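Local structure of odorant-binding protein 1F (Rattus norvegicus, 3FIQ) at residues A[97-102]-A[129-134]; A[51-56]-A[86-91]; A[101-104]-A[110-113]; A[10-15]-A[46-51]. The protein probably binds a wide variety of chemical odorants in the nasal epithelium, as a secreted protein of the lipocalin family. All blocks are in the same frame, centred on the assembly; numbering follows the deposited sequence. Where two conformers were deposited one is given.

How the contacts relate
The four contacts sample one lipocalin barrel. Contact 2 lies inside it, in the region where lipocalins take up small hydrophobic ligands, with its centre about 6 Å from that of the chain. Contact 4 flanks one end of the barrel and shares Leu51 with contact 2, their centres about 11 Å apart. Contact 1 is on the outer wall, about 14 Å from contact 2 between centres, and the two are joined by a probable backbone hydrogen bond from Leu91 N to Phe99 O, 2.8 Å. Contact 3 continues the strand of contact 1 through the shared His101 and Asn102 into a hairpin. Contacts 3 and 4 are farthest apart, about 23 Å between centres.

Contact 1 (A[97-102]-A[129-134]); sequences IIFFHN and KQELRK
Phe99 and Leu132 form the apolar part of this contact, in which strand 97-105 meets helix 126-138. The phenyl ring approaches obliquely, with its outer CE2-CZ side leading: CE2 comes to 3.9 Å from Leu132 CA and 4.1 Å from Leu132 CB, while the adjacent CZ lies 4.2 Å from the same CB. The ring therefore meets mainly the base of the leucine and the helix backbone, with the methyl CD1 a little farther off. The CB of Phe99 already points to the helix; with CG anti to the carbonyl carbon (chi1 -67°), the ring's CE2-CZ side comes to the leucine. The CA atoms of Phe99 and Leu132 stay 8.1 Å apart, a gap bridged mainly by the aromatic side chain.

The second kind of contact couples packing to charge. Glu131 lays its methylene CG 4.0 Å from Phe99 CE2, and its chain then runs on, extended, to a carboxylate whose OE1 makes a salt bridge with Lys92. That lysine also makes a cation-pi interaction with the Phe99 ring, so the three residues form a small group in which the ammonium serves both the acid and the aromatic ring.

Phe99 also packs on Val117 of strand 111-119, and Leu132 reaches Ile115 and Val117 of that strand and Tyr20 of strand 14-23. The helix thus lies along the outside of the barrel across several strands, as the single long helix of a lipocalin does, with Phe99 under one side of it.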
loop_
_atom_site.group_PDB
_atom_site.type_symbol
_atom_site.label_atom_id
_atom_site.label_comp_id
_atom_site.label_asym_id
_atom_site.label_seq_id
_atom_site.Cartn_x
_atom_site.Cartn_y
_atom_site.Cartn_z
ATOM N N ILE A 97 4.204 -3.101 11.158
ATOM C CA ILE A 97 4.527 -3.178 9.733
ATOM C C ILE A 97 3.501 -4.091 9.075
ATOM O O ILE A 97 3.239 -5.164 9.572
ATOM C CB ILE A 97 5.944 -3.734 9.500
ATOM C CG1 ILE A 97 7.024 -2.814 10.089
ATOM C CG2 ILE A 97 6.125 -4.038 8.033
ATOM C CD1 ILE A 97 7.164 -1.510 9.351
ATOM N N ILE A 98 2.942 -3.677 7.944
ATOM C CA ILE A 98 2.097 -4.480 7.070
ATOM C C ILE A 98 2.629 -4.446 5.683
ATOM O O ILE A 98 2.913 -3.353 5.168
ATOM C CB ILE A 98 0.637 -4.014 7.099
ATOM C CG1 ILE A 98 0.098 -4.176 8.514
ATOM C CG2 ILE A 98 -0.214 -4.840 6.107
ATOM C CD1 ILE A 98 -1.338 -3.668 8.690
ATOM N N PHE A 99 2.840 -5.604 5.076
ATOM C CA PHE A 99 3.062 -5.718 3.632
ATOM C C PHE A 99 1.760 -6.022 2.884
ATOM O O PHE A 99 1.142 -7.053 3.160
ATOM C CB PHE A 99 4.021 -6.847 3.301
ATOM C CG PHE A 99 5.473 -6.670 3.761
ATOM C CD1 PHE A 99 5.934 -5.599 4.550
ATOM C CD2 PHE A 99 6.406 -7.566 3.285
ATOM C CE1 PHE A 99 7.245 -5.514 4.910
ATOM C CE2 PHE A 99 7.727 -7.475 3.670
ATOM C CZ PHE A 99 8.140 -6.486 4.469
ATOM N N PHE A 100 1.273 -5.127 2.036
ATOM C CA PHE A 100 0.106 -5.333 1.211
ATOM C C PHE A 100 0.537 -5.691 -0.193
ATOM O O PHE A 100 1.490 -5.190 -0.712
ATOM C CB PHE A 100 -0.708 -4.031 1.067
ATOM C CG PHE A 100 -1.465 -3.630 2.311
ATOM C CD1 PHE A 100 -2.634 -4.235 2.640
ATOM C CD2 PHE A 100 -1.021 -2.561 3.096
ATOM C CE1 PHE A 100 -3.369 -3.820 3.742
ATOM C CE2 PHE A 100 -1.761 -2.163 4.222
ATOM C CZ PHE A 100 -2.958 -2.827 4.523
ATOM N N HIS A 101 -0.228 -6.563 -0.835
ATOM C CA HIS A 101 -0.116 -6.821 -2.238
ATOM C C HIS A 101 -1.362 -6.233 -2.882
ATOM O O HIS A 101 -2.476 -6.362 -2.356
ATOM C CB HIS A 101 -0.116 -8.301 -2.522
ATOM C CG HIS A 101 0.011 -8.617 -3.961
ATOM N ND1 HIS A 101 -1.053 -9.057 -4.723
ATOM C CD2 HIS A 101 1.077 -8.606 -4.784
ATOM C CE1 HIS A 101 -0.645 -9.262 -5.960
ATOM N NE2 HIS A 101 0.637 -8.999 -6.024
ATOM N N ASN A 102 -1.169 -5.450 -3.944
ATOM C CA ASN A 102 -2.266 -4.870 -4.708
ATOM C C ASN A 102 -2.078 -5.156 -6.206
ATOM O O ASN A 102 -0.980 -5.151 -6.719
ATOM C CB ASN A 102 -2.375 -3.364 -4.508
ATOM C CG ASN A 102 -3.571 -2.748 -5.250
ATOM O OD1 ASN A 102 -3.421 -1.683 -5.978
ATOM N ND2 ASN A 102 -4.696 -3.294 -5.100
ATOM N N LYS A 129 13.759 -6.035 5.030
ATOM C CA LYS A 129 14.147 -5.618 3.696
ATOM C C LYS A 129 14.393 -6.816 2.808
ATOM O O LYS A 129 14.021 -6.806 1.649
ATOM C CB LYS A 129 15.384 -4.711 3.766
ATOM C CG LYS A 129 15.058 -3.392 4.365
ATOM C CD LYS A 129 16.212 -2.424 4.262
ATOM C CE LYS A 129 15.902 -1.082 4.922
ATOM N NZ LYS A 129 17.203 -0.316 5.074
ATOM N N GLN A 130 15.036 -7.830 3.363
ATOM C CA GLN A 130 15.323 -9.035 2.571
ATOM C C GLN A 130 14.068 -9.800 2.308
ATOM O O GLN A 130 13.883 -10.317 1.191
ATOM C CB GLN A 130 16.344 -9.921 3.256
ATOM C CG GLN A 130 17.682 -9.318 3.239
ATOM C CD GLN A 130 18.338 -9.304 1.845
ATOM O OE1 GLN A 130 18.354 -8.268 1.144
ATOM N NE2 GLN A 130 18.909 -10.447 1.445
ATOM N N GLU A 131 13.183 -9.854 3.291
ATOM C CA GLU A 131 11.851 -10.431 3.092
ATOM C C GLU A 131 11.100 -9.710 1.961
ATOM O O GLU A 131 10.438 -10.346 1.088
ATOM C CB GLU A 131 11.021 -10.322 4.364
ATOM C CG GLU A 131 9.629 -10.973 4.213
ATOM C CD GLU A 131 8.903 -11.156 5.553
ATOM O OE1 GLU A 131 9.309 -10.532 6.572
ATOM O OE2 GLU A 131 7.923 -11.917 5.568
ATOM N N LEU A 132 11.125 -8.401 1.950
ATOM C CA LEU A 132 10.490 -7.617 0.895
ATOM C C LEU A 132 11.058 -7.972 -0.441
ATOM O O LEU A 132 10.315 -8.191 -1.434
ATOM C CB LEU A 132 10.634 -6.147 1.131
ATOM C CG LEU A 132 10.056 -5.237 0.039
ATOM C CD1 LEU A 132 8.557 -5.405 -0.107
ATOM C CD2 LEU A 132 10.371 -3.785 0.336
ATOM N N ARG A 133 12.365 -8.043 -0.540
ATOM C CA ARG A 133 12.971 -8.444 -1.807
ATOM C C ARG A 133 12.576 -9.831 -2.268
ATOM O O ARG A 133 12.361 -10.046 -3.441
ATOM C CB ARG A 133 14.473 -8.331 -1.722
ATOM C CG ARG A 133 14.951 -6.890 -1.560
ATOM C CD ARG A 133 16.443 -6.785 -1.488
ATOM N NE ARG A 133 17.135 -7.591 -2.479
ATOM C CZ ARG A 133 17.472 -7.190 -3.707
ATOM N NH1 ARG A 133 17.189 -5.961 -4.134
ATOM N NH2 ARG A 133 18.107 -8.026 -4.503
ATOM N N LYS A 134 12.489 -10.790 -1.344
ATOM C CA LYS A 134 12.113 -12.137 -1.672
ATOM C C LYS A 134 10.678 -12.200 -2.142
ATOM O O LYS A 134 10.386 -12.868 -3.114
ATOM C CB LYS A 134 12.372 -13.067 -0.493
ATOM C CG LYS A 134 13.847 -13.481 -0.334
ATOM C CD LYS A 134 14.402 -14.254 -1.571
ATOM C CE LYS A 134 15.745 -14.977 -1.255
ATOM N NZ LYS A 134 16.436 -15.539 -2.457
#

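Contact 2 (A[51-56]-A[86-91]); sequences LKIIFN and NYFHVL
An apolar contact across the barrel interior brings Leu51 and Ile53 of strand 50-59 against Phe88 of strand 85-93. The two strands are not neighbours: strands 62-72 and 78-81 come between them in the sheet, and even the nearest CA atoms, those of Leu51 and Phe88, are 11.1 Å apart. Side chains alone span the distance. The ring of Phe88 does most of it. Its CB points into the barrel, and CG, set between the backbone N and the carbonyl carbon (chi1 69°), places the CE2-CZ side before the two aliphatic side chains.

Leu51 meets this ring at the rim. Its methyl CD2 lies near the ring plane, 4.0 Å from Phe88 CE2, so the leucine abuts the edge of the phenyl. Ile53 arrives from the direction opposite to that of Phe88, and its terminal methyl CD1 ends 4.0 Å from Phe88 CZ. One ring corner and its neighbour thus each receive a methyl from the facing strand.

Around this centre, Phe88 also meets the ring of Tyr78, and Ile53 rests on Phe39 and Met42. All three touching residues are buried, and only methyls and aromatic carbons meet across the contact. Such contacts have little directionality, and a wall made of them is consistent with a lipocalin interior that accepts chemically varied odorants.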
loop_
_atom_site.group_PDB
_atom_site.type_symbol
_atom_site.label_atom_id
_atom_site.label_comp_id
_atom_site.label_asym_id
_atom_site.label_seq_id
_atom_site.Cartn_x
_atom_site.Cartn_y
_atom_site.Cartn_z
ATOM N N LEU A 51 -12.847 -1.140 4.955
ATOM C CA LEU A 51 -11.536 -0.579 5.359
ATOM C C LEU A 51 -11.311 0.735 4.682
ATOM O O LEU A 51 -11.047 0.816 3.471
ATOM C CB LEU A 51 -10.413 -1.576 4.969
ATOM C CG LEU A 51 -8.965 -1.138 5.185
ATOM C CD1 LEU A 51 -8.667 -0.793 6.605
ATOM C CD2 LEU A 51 -8.055 -2.305 4.789
ATOM N N LYS A 52 -11.344 1.804 5.489
ATOM C CA LYS A 52 -11.101 3.137 4.973
ATOM C C LYS A 52 -9.641 3.475 5.070
ATOM O O LYS A 52 -9.071 3.449 6.176
ATOM C CB LYS A 52 -11.893 4.132 5.820
ATOM C CG LYS A 52 -13.382 4.261 5.476
ATOM C CD LYS A 52 -14.219 3.216 6.062
ATOM C CE LYS A 52 -14.227 3.216 7.614
ATOM N NZ LYS A 52 -14.961 1.976 7.985
ATOM N N ILE A 53 -9.018 3.810 3.950
ATOM C CA ILE A 53 -7.620 4.191 3.950
ATOM C C ILE A 53 -7.528 5.625 3.463
ATOM O O ILE A 53 -7.981 5.941 2.396
ATOM C CB ILE A 53 -6.810 3.250 3.049
ATOM C CG1 ILE A 53 -6.925 1.790 3.519
ATOM C CG2 ILE A 53 -5.365 3.728 3.012
ATOM C CD1 ILE A 53 -6.206 0.826 2.569
ATOM N N ILE A 54 -6.892 6.487 4.262
ATOM C CA ILE A 54 -6.646 7.882 3.870
ATOM C C ILE A 54 -5.166 7.932 3.508
ATOM O O ILE A 54 -4.297 7.414 4.253
ATOM C CB ILE A 54 -6.944 8.855 5.011
ATOM C CG1 ILE A 54 -8.443 8.802 5.310
ATOM C CG2 ILE A 54 -6.507 10.281 4.626
ATOM C CD1 ILE A 54 -8.849 9.562 6.591
ATOM N N PHE A 55 -4.861 8.523 2.361
ATOM C CA PHE A 55 -3.486 8.658 1.886
ATOM C C PHE A 55 -3.330 9.934 1.095
ATOM O O PHE A 55 -4.315 10.541 0.692
ATOM C CB PHE A 55 -3.087 7.456 1.014
ATOM C CG PHE A 55 -3.854 7.271 -0.245
ATOM C CD1 PHE A 55 -4.980 6.461 -0.249
ATOM C CD2 PHE A 55 -3.413 7.790 -1.465
ATOM C CE1 PHE A 55 -5.694 6.242 -1.467
ATOM C CE2 PHE A 55 -4.075 7.502 -2.643
ATOM C CZ PHE A 55 -5.235 6.763 -2.649
ATOM N N ASN A 56 -2.108 10.378 0.964
ATOM C CA ASN A 56 -1.797 11.518 0.118
ATOM C C ASN A 56 -1.044 11.080 -1.100
ATOM O O ASN A 56 -0.265 10.136 -1.073
ATOM C CB ASN A 56 -0.977 12.613 0.876
ATOM C CG ASN A 56 -1.857 13.399 1.777
ATOM O OD1 ASN A 56 -2.591 14.301 1.306
ATOM N ND2 ASN A 56 -1.870 13.043 3.024
ATOM N N ASN A 86 -8.834 -2.020 -7.973
ATOM C CA ASN A 86 -7.784 -2.575 -7.140
ATOM C C ASN A 86 -8.321 -3.775 -6.387
ATOM O O ASN A 86 -9.432 -3.749 -5.878
ATOM C CB ASN A 86 -7.272 -1.496 -6.148
ATOM C CG ASN A 86 -6.774 -0.299 -6.885
ATOM O OD1 ASN A 86 -5.620 -0.236 -7.282
ATOM N ND2 ASN A 86 -7.686 0.681 -7.098
ATOM N N TYR A 87 -7.443 -4.730 -6.247
ATOM C CA TYR A 87 -7.615 -5.949 -5.517
ATOM C C TYR A 87 -6.397 -6.105 -4.571
ATOM O O TYR A 87 -5.274 -6.374 -5.023
ATOM C CB TYR A 87 -7.659 -7.120 -6.468
ATOM C CG TYR A 87 -8.605 -6.991 -7.602
ATOM C CD1 TYR A 87 -8.220 -6.416 -8.791
ATOM C CD2 TYR A 87 -9.867 -7.517 -7.515
ATOM C CE1 TYR A 87 -9.084 -6.306 -9.846
ATOM C CE2 TYR A 87 -10.793 -7.396 -8.556
ATOM C CZ TYR A 87 -10.378 -6.796 -9.731
ATOM O OH TYR A 87 -11.202 -6.677 -10.785
ATOM N N PHE A 88 -6.616 -5.896 -3.272
ATOM C CA PHE A 88 -5.508 -5.920 -2.348
ATOM C C PHE A 88 -5.686 -6.831 -1.167
ATOM O O PHE A 88 -6.798 -7.133 -0.754
ATOM C CB PHE A 88 -5.109 -4.486 -1.945
ATOM C CG PHE A 88 -6.072 -3.737 -1.088
ATOM C CD1 PHE A 88 -7.038 -2.885 -1.635
ATOM C CD2 PHE A 88 -5.952 -3.828 0.297
ATOM C CE1 PHE A 88 -7.870 -2.160 -0.807
ATOM C CE2 PHE A 88 -6.794 -3.093 1.112
ATOM C CZ PHE A 88 -7.706 -2.249 0.576
ATOM N N HIS A 89 -4.577 -7.337 -0.634
ATOM C CA HIS A 89 -4.656 -8.219 0.519
ATOM C C HIS A 89 -3.358 -8.140 1.319
ATOM O O HIS A 89 -2.375 -7.560 0.867
ATOM C CB HIS A 89 -5.017 -9.678 0.099
ATOM C CG HIS A 89 -3.964 -10.418 -0.676
ATOM N ND1 HIS A 89 -3.673 -10.178 -1.998
ATOM C CD2 HIS A 89 -3.161 -11.445 -0.313
ATOM C CE1 HIS A 89 -2.725 -11.010 -2.409
ATOM N NE2 HIS A 89 -2.382 -11.767 -1.400
ATOM N N VAL A 90 -3.334 -8.762 2.500
ATOM C CA VAL A 90 -2.190 -8.660 3.397
ATOM C C VAL A 90 -1.248 -9.840 3.190
ATOM O O VAL A 90 -1.684 -10.972 3.194
ATOM C CB VAL A 90 -2.712 -8.656 4.828
ATOM C CG1 VAL A 90 -1.507 -8.662 5.834
ATOM C CG2 VAL A 90 -3.585 -7.413 5.059
ATOM N N LEU A 91 -0.005 -9.588 2.895
ATOM C CA LEU A 91 0.958 -10.641 2.705
ATOM C C LEU A 91 1.713 -10.909 3.979
ATOM O O LEU A 91 2.165 -12.032 4.239
ATOM C CB LEU A 91 2.043 -10.255 1.690
ATOM C CG LEU A 91 1.725 -9.942 0.305
ATOM C CD1 LEU A 91 2.988 -9.529 -0.469
ATOM C CD2 LEU A 91 1.068 -11.153 -0.340
#

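Contact 3 (A[101-104]-A[110-113]); sequences HNVN and KETN
His101 opens the contact with Asn113: the imidazole donates from NE2 to OD1 of Asn113, but at 3.3 Å and 124° the bond is weak. The oxygen sits at the ring edge, near its plane, with the amide turned 41° from the imidazole. A water bridges the same two atoms, donating to Asn113 OD1 at 2.6 Å and hydrogen-bonded to His101 NE2 at 3.0 Å.

Val103 forms a non-hydrogen-bonded pair with Asn113, and its two methyls part. CG1, anti to the backbone N (chi1 179°), packs 3.6 Å from Glu111 CG, whereas CG2 lies 3.5 Å from Asn113 OD1. Replacing Val103 by an alanine would probably leave Glu111 CG without its methyl partner and allow the Asn113 amide more freedom to turn.

Asn104 completes the register as a hydrogen-bonded pair with Thr112. Asn104 N donates to Thr112 O at 2.9 Å, and Thr112 N returns a bond of 2.8 Å to Asn104 O. On the face carrying these two side chains, a second water gathers Thr112 OG1, Asn104 OD1 and Lys110 O around it; Asn104 ND2 is taken by Asn86 and Ser83, and Thr112 OG1 bonds Asn25.

The antiparallel hairpin of strands 97-105 and 111-119 is therefore pinned by two nearly straight backbone bonds, whereas the side-chain polar links between the two segments are weak or pass through water.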
loop_
_atom_site.group_PDB
_atom_site.type_symbol
_atom_site.label_atom_id
_atom_site.label_comp_id
_atom_site.label_asym_id
_atom_site.label_seq_id
_atom_site.Cartn_x
_atom_site.Cartn_y
_atom_site.Cartn_z
ATOM N N HIS A 101 -0.228 -6.563 -0.835
ATOM C CA HIS A 101 -0.116 -6.821 -2.238
ATOM C C HIS A 101 -1.362 -6.233 -2.882
ATOM O O HIS A 101 -2.476 -6.362 -2.356
ATOM C CB HIS A 101 -0.116 -8.301 -2.522
ATOM C CG HIS A 101 0.011 -8.617 -3.961
ATOM N ND1 HIS A 101 -1.053 -9.057 -4.723
ATOM C CD2 HIS A 101 1.077 -8.606 -4.784
ATOM C CE1 HIS A 101 -0.645 -9.262 -5.960
ATOM N NE2 HIS A 101 0.637 -8.999 -6.024
ATOM N N ASN A 102 -1.169 -5.450 -3.944
ATOM C CA ASN A 102 -2.266 -4.870 -4.708
ATOM C C ASN A 102 -2.078 -5.156 -6.206
ATOM O O ASN A 102 -0.980 -5.151 -6.719
ATOM C CB ASN A 102 -2.375 -3.364 -4.508
ATOM C CG ASN A 102 -3.571 -2.748 -5.250
ATOM O OD1 ASN A 102 -3.421 -1.683 -5.978
ATOM N ND2 ASN A 102 -4.696 -3.294 -5.100
ATOM N N VAL A 103 -3.172 -5.508 -6.879
ATOM C CA VAL A 103 -3.244 -5.565 -8.310
ATOM C C VAL A 103 -4.158 -4.402 -8.706
ATOM O O VAL A 103 -5.339 -4.307 -8.296
ATOM C CB VAL A 103 -3.844 -6.879 -8.833
ATOM C CG1 VAL A 103 -3.883 -6.801 -10.347
ATOM C CG2 VAL A 103 -2.936 -8.011 -8.322
ATOM N N ASN A 104 -3.605 -3.498 -9.472
ATOM C CA ASN A 104 -4.358 -2.358 -10.091
ATOM C C ASN A 104 -4.541 -2.594 -11.527
ATOM O O ASN A 104 -3.584 -2.922 -12.275
ATOM C CB ASN A 104 -3.598 -1.082 -9.858
ATOM C CG ASN A 104 -4.158 0.112 -10.579
ATOM O OD1 ASN A 104 -3.710 0.430 -11.678
ATOM N ND2 ASN A 104 -5.167 0.785 -9.994
ATOM N N LYS A 110 -4.327 -1.646 -18.268
ATOM C CA LYS A 110 -2.979 -2.035 -17.933
ATOM C C LYS A 110 -2.997 -2.574 -16.500
ATOM O O LYS A 110 -3.520 -1.946 -15.572
ATOM C CB LYS A 110 -2.037 -0.854 -18.034
ATOM C CG LYS A 110 -0.575 -1.168 -17.748
ATOM C CD LYS A 110 0.289 0.089 -17.707
ATOM C CE LYS A 110 0.937 0.396 -19.030
ATOM N NZ LYS A 110 2.341 0.954 -18.803
ATOM N N GLU A 111 -2.398 -3.723 -16.317
ATOM C CA GLU A 111 -2.311 -4.329 -14.981
ATOM C C GLU A 111 -0.976 -4.109 -14.358
ATOM O O GLU A 111 0.065 -4.367 -14.973
ATOM C CB GLU A 111 -2.493 -5.836 -15.114
ATOM C CG GLU A 111 -2.731 -6.531 -13.789
ATOM C CD GLU A 111 -3.014 -8.045 -13.944
ATOM O OE1 GLU A 111 -3.884 -8.387 -14.795
ATOM O OE2 GLU A 111 -2.364 -8.856 -13.213
ATOM N N THR A 112 -0.980 -3.656 -13.092
ATOM C CA THR A 112 0.203 -3.407 -12.318
ATOM C C THR A 112 0.088 -4.186 -11.005
ATOM O O THR A 112 -0.918 -4.132 -10.292
ATOM C CB THR A 112 0.367 -1.902 -11.995
ATOM O OG1 THR A 112 0.318 -1.125 -13.210
ATOM C CG2 THR A 112 1.682 -1.570 -11.274
ATOM N N ASN A 113 1.125 -4.940 -10.731
ATOM C CA ASN A 113 1.317 -5.656 -9.462
ATOM C C ASN A 113 2.182 -4.840 -8.526
ATOM O O ASN A 113 3.259 -4.441 -8.896
ATOM C CB ASN A 113 1.918 -7.042 -9.737
ATOM C CG ASN A 113 0.815 -8.043 -10.135
ATOM O OD1 ASN A 113 0.305 -8.758 -9.303
ATOM N ND2 ASN A 113 0.411 -8.022 -11.379
HETATM O O HOH W 1 2.208 -10.252 -8.277
HETATM O O HOH W 2 -2.068 -0.436 -13.698
#

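Contact 4 (A[10-15]-A[46-51]); sequences SEVNGD and DECQEL. With EDO (1,2-ethanediol), chain D.
No aromatic face or amide plane enters where Val12 meets Cys48 and Leu51; the contact is made by methyls and a sulfur. Of the flat groups beside it, the amide of Asn13 turns its OD1 to the backbone N of Cys44. The setting is the N-terminal flank of the lipocalin barrel, where the short helix 9-12 leads through Asn13 into the first strand, which opens with Gly14, the glycine of the family's Gly-x-Trp signature with Trp16. Its positive phi of 142° would press a beta carbon against the carbonyl O of Asn13.

A single methyl serves both partners. Val12 CG2 lies 4.3 Å from Cys48 SG in one of the two conformers modelled for the cysteine, so that half is less certain, and 4.4 Å from Leu51 CD1. Leu51 holds CG anti to its backbone N (chi1 175°), bringing a methyl toward Val12. The sulfur belongs to the disulfide with Cys44, which closes the turn between strands 38-44 and 50-59, and Ile7 packs on all three residues. The loose, wholly apolar fit thus joins the helix to this disulfide-bridged turn. On the helix, a 1,2-ethanediol, probably from the crystallisation liquor, donates from O1 to Ser10 O at 2.9 Å.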
loop_
_atom_site.group_PDB
_atom_site.type_symbol
_atom_site.label_atom_id
_atom_site.label_comp_id
_atom_site.label_asym_id
_atom_site.label_seq_id
_atom_site.Cartn_x
_atom_site.Cartn_y
_atom_site.Cartn_z
ATOM N N SER A 10 -8.611 -3.691 15.776
ATOM C CA SER A 10 -7.599 -3.370 16.762
ATOM C C SER A 10 -6.218 -3.353 16.129
ATOM O O SER A 10 -5.364 -2.518 16.498
ATOM C CB SER A 10 -7.589 -4.451 17.862
ATOM O OG SER A 10 -8.761 -4.351 18.652
ATOM N N GLU A 11 -5.953 -4.250 15.186
ATOM C CA GLU A 11 -4.655 -4.286 14.506
ATOM C C GLU A 11 -4.418 -3.068 13.621
ATOM O O GLU A 11 -3.326 -2.449 13.619
ATOM C CB GLU A 11 -4.490 -5.540 13.663
ATOM C CG GLU A 11 -4.233 -6.806 14.515
ATOM C CD GLU A 11 -4.381 -8.097 13.779
ATOM O OE1 GLU A 11 -5.109 -8.193 12.794
ATOM O OE2 GLU A 11 -3.788 -9.086 14.231
ATOM N N VAL A 12 -5.448 -2.698 12.891
ATOM C CA VAL A 12 -5.208 -1.674 11.872
ATOM C C VAL A 12 -5.592 -0.232 12.204
ATOM O O VAL A 12 -5.001 0.667 11.627
ATOM C CB VAL A 12 -5.813 -2.043 10.525
ATOM C CG1 VAL A 12 -5.401 -3.395 10.074
ATOM C CG2 VAL A 12 -7.194 -1.991 10.621
ATOM N N ASN A 13 -6.501 0.035 13.124
ATOM C CA ASN A 13 -7.039 1.341 13.278
ATOM C C ASN A 13 -6.000 2.306 13.817
ATOM O O ASN A 13 -5.389 2.064 14.842
ATOM C CB ASN A 13 -8.276 1.311 14.156
ATOM C CG ASN A 13 -9.479 0.768 13.419
ATOM O OD1 ASN A 13 -9.370 0.267 12.333
ATOM N ND2 ASN A 13 -10.596 0.768 14.087
ATOM N N GLY A 14 -5.757 3.392 13.121
ATOM C CA GLY A 14 -4.781 4.363 13.573
ATOM C C GLY A 14 -3.987 4.940 12.427
ATOM O O GLY A 14 -4.318 4.660 11.267
ATOM N N ASP A 15 -2.939 5.689 12.759
ATOM C CA ASP A 15 -2.111 6.304 11.738
ATOM C C ASP A 15 -1.107 5.290 11.208
ATOM O O ASP A 15 -0.573 4.463 11.950
ATOM C CB ASP A 15 -1.358 7.457 12.381
ATOM C CG ASP A 15 -2.225 8.653 12.733
ATOM O OD1 ASP A 15 -3.339 8.836 12.250
ATOM O OD2 ASP A 15 -1.697 9.496 13.522
ATOM N N ASP A 46 -16.405 -3.706 12.573
ATOM C CA ASP A 46 -16.744 -5.107 12.664
ATOM C C ASP A 46 -16.142 -5.922 11.515
ATOM O O ASP A 46 -16.429 -5.657 10.295
ATOM C CB ASP A 46 -18.271 -5.217 12.648
ATOM C CG ASP A 46 -18.933 -4.332 13.715
ATOM O OD1 ASP A 46 -18.725 -4.619 14.923
ATOM O OD2 ASP A 46 -19.657 -3.364 13.356
ATOM N N GLU A 47 -15.307 -6.881 11.927
ATOM C CA GLU A 47 -14.729 -7.874 11.050
ATOM C C GLU A 47 -13.818 -7.242 9.991
ATOM O O GLU A 47 -13.333 -7.942 9.126
ATOM C CB GLU A 47 -15.827 -8.677 10.326
ATOM C CG GLU A 47 -16.931 -9.297 11.220
ATOM C CD GLU A 47 -16.343 -10.124 12.332
ATOM O OE1 GLU A 47 -15.471 -10.980 12.037
ATOM O OE2 GLU A 47 -16.734 -9.896 13.502
ATOM N N CYS A 48 -13.585 -5.937 10.073
ATOM C CA CYS A 48 -12.840 -5.195 9.038
ATOM C C CYS A 48 -13.415 -5.422 7.638
ATOM O O CYS A 48 -12.660 -5.543 6.641
ATOM C CB CYS A 48 -11.375 -5.617 9.046
ATOM S SG CYS A 48 -10.242 -4.276 8.656
ATOM N N GLN A 49 -14.735 -5.417 7.551
ATOM C CA GLN A 49 -15.431 -5.607 6.262
ATOM C C GLN A 49 -15.199 -4.358 5.374
ATOM O O GLN A 49 -15.057 -4.456 4.157
ATOM C CB GLN A 49 -16.929 -5.869 6.445
ATOM C CG GLN A 49 -17.791 -5.755 5.160
ATOM C CD GLN A 49 -17.423 -6.777 4.111
ATOM O OE1 GLN A 49 -17.233 -7.974 4.465
ATOM N NE2 GLN A 49 -17.287 -6.330 2.797
ATOM N N GLU A 50 -15.150 -3.209 6.003
ATOM C CA GLU A 50 -15.113 -1.942 5.309
ATOM C C GLU A 50 -13.882 -1.216 5.783
ATOM O O GLU A 50 -13.886 -0.704 6.904
ATOM C CB GLU A 50 -16.427 -1.161 5.559
ATOM C CG GLU A 50 -16.722 -0.046 4.630
ATOM C CD GLU A 50 -18.237 0.398 4.631
ATOM O OE1 GLU A 50 -19.191 -0.253 4.047
ATOM O OE2 GLU A 50 -18.438 1.414 5.249
ATOM N N LEU A 51 -12.847 -1.140 4.955
ATOM C CA LEU A 51 -11.536 -0.579 5.359
ATOM C C LEU A 51 -11.311 0.735 4.682
ATOM O O LEU A 51 -11.047 0.816 3.471
ATOM C CB LEU A 51 -10.413 -1.576 4.969
ATOM C CG LEU A 51 -8.965 -1.138 5.185
ATOM C CD1 LEU A 51 -8.667 -0.793 6.605
ATOM C CD2 LEU A 51 -8.055 -2.305 4.789
HETATM C C1 EDO D . -3.211 -3.884 18.572
HETATM O O1 EDO D . -2.847 -2.675 17.875
HETATM C C2 EDO D . -2.216 -4.989 18.302
HETATM O O2 EDO D . -1.614 -4.912 16.997
#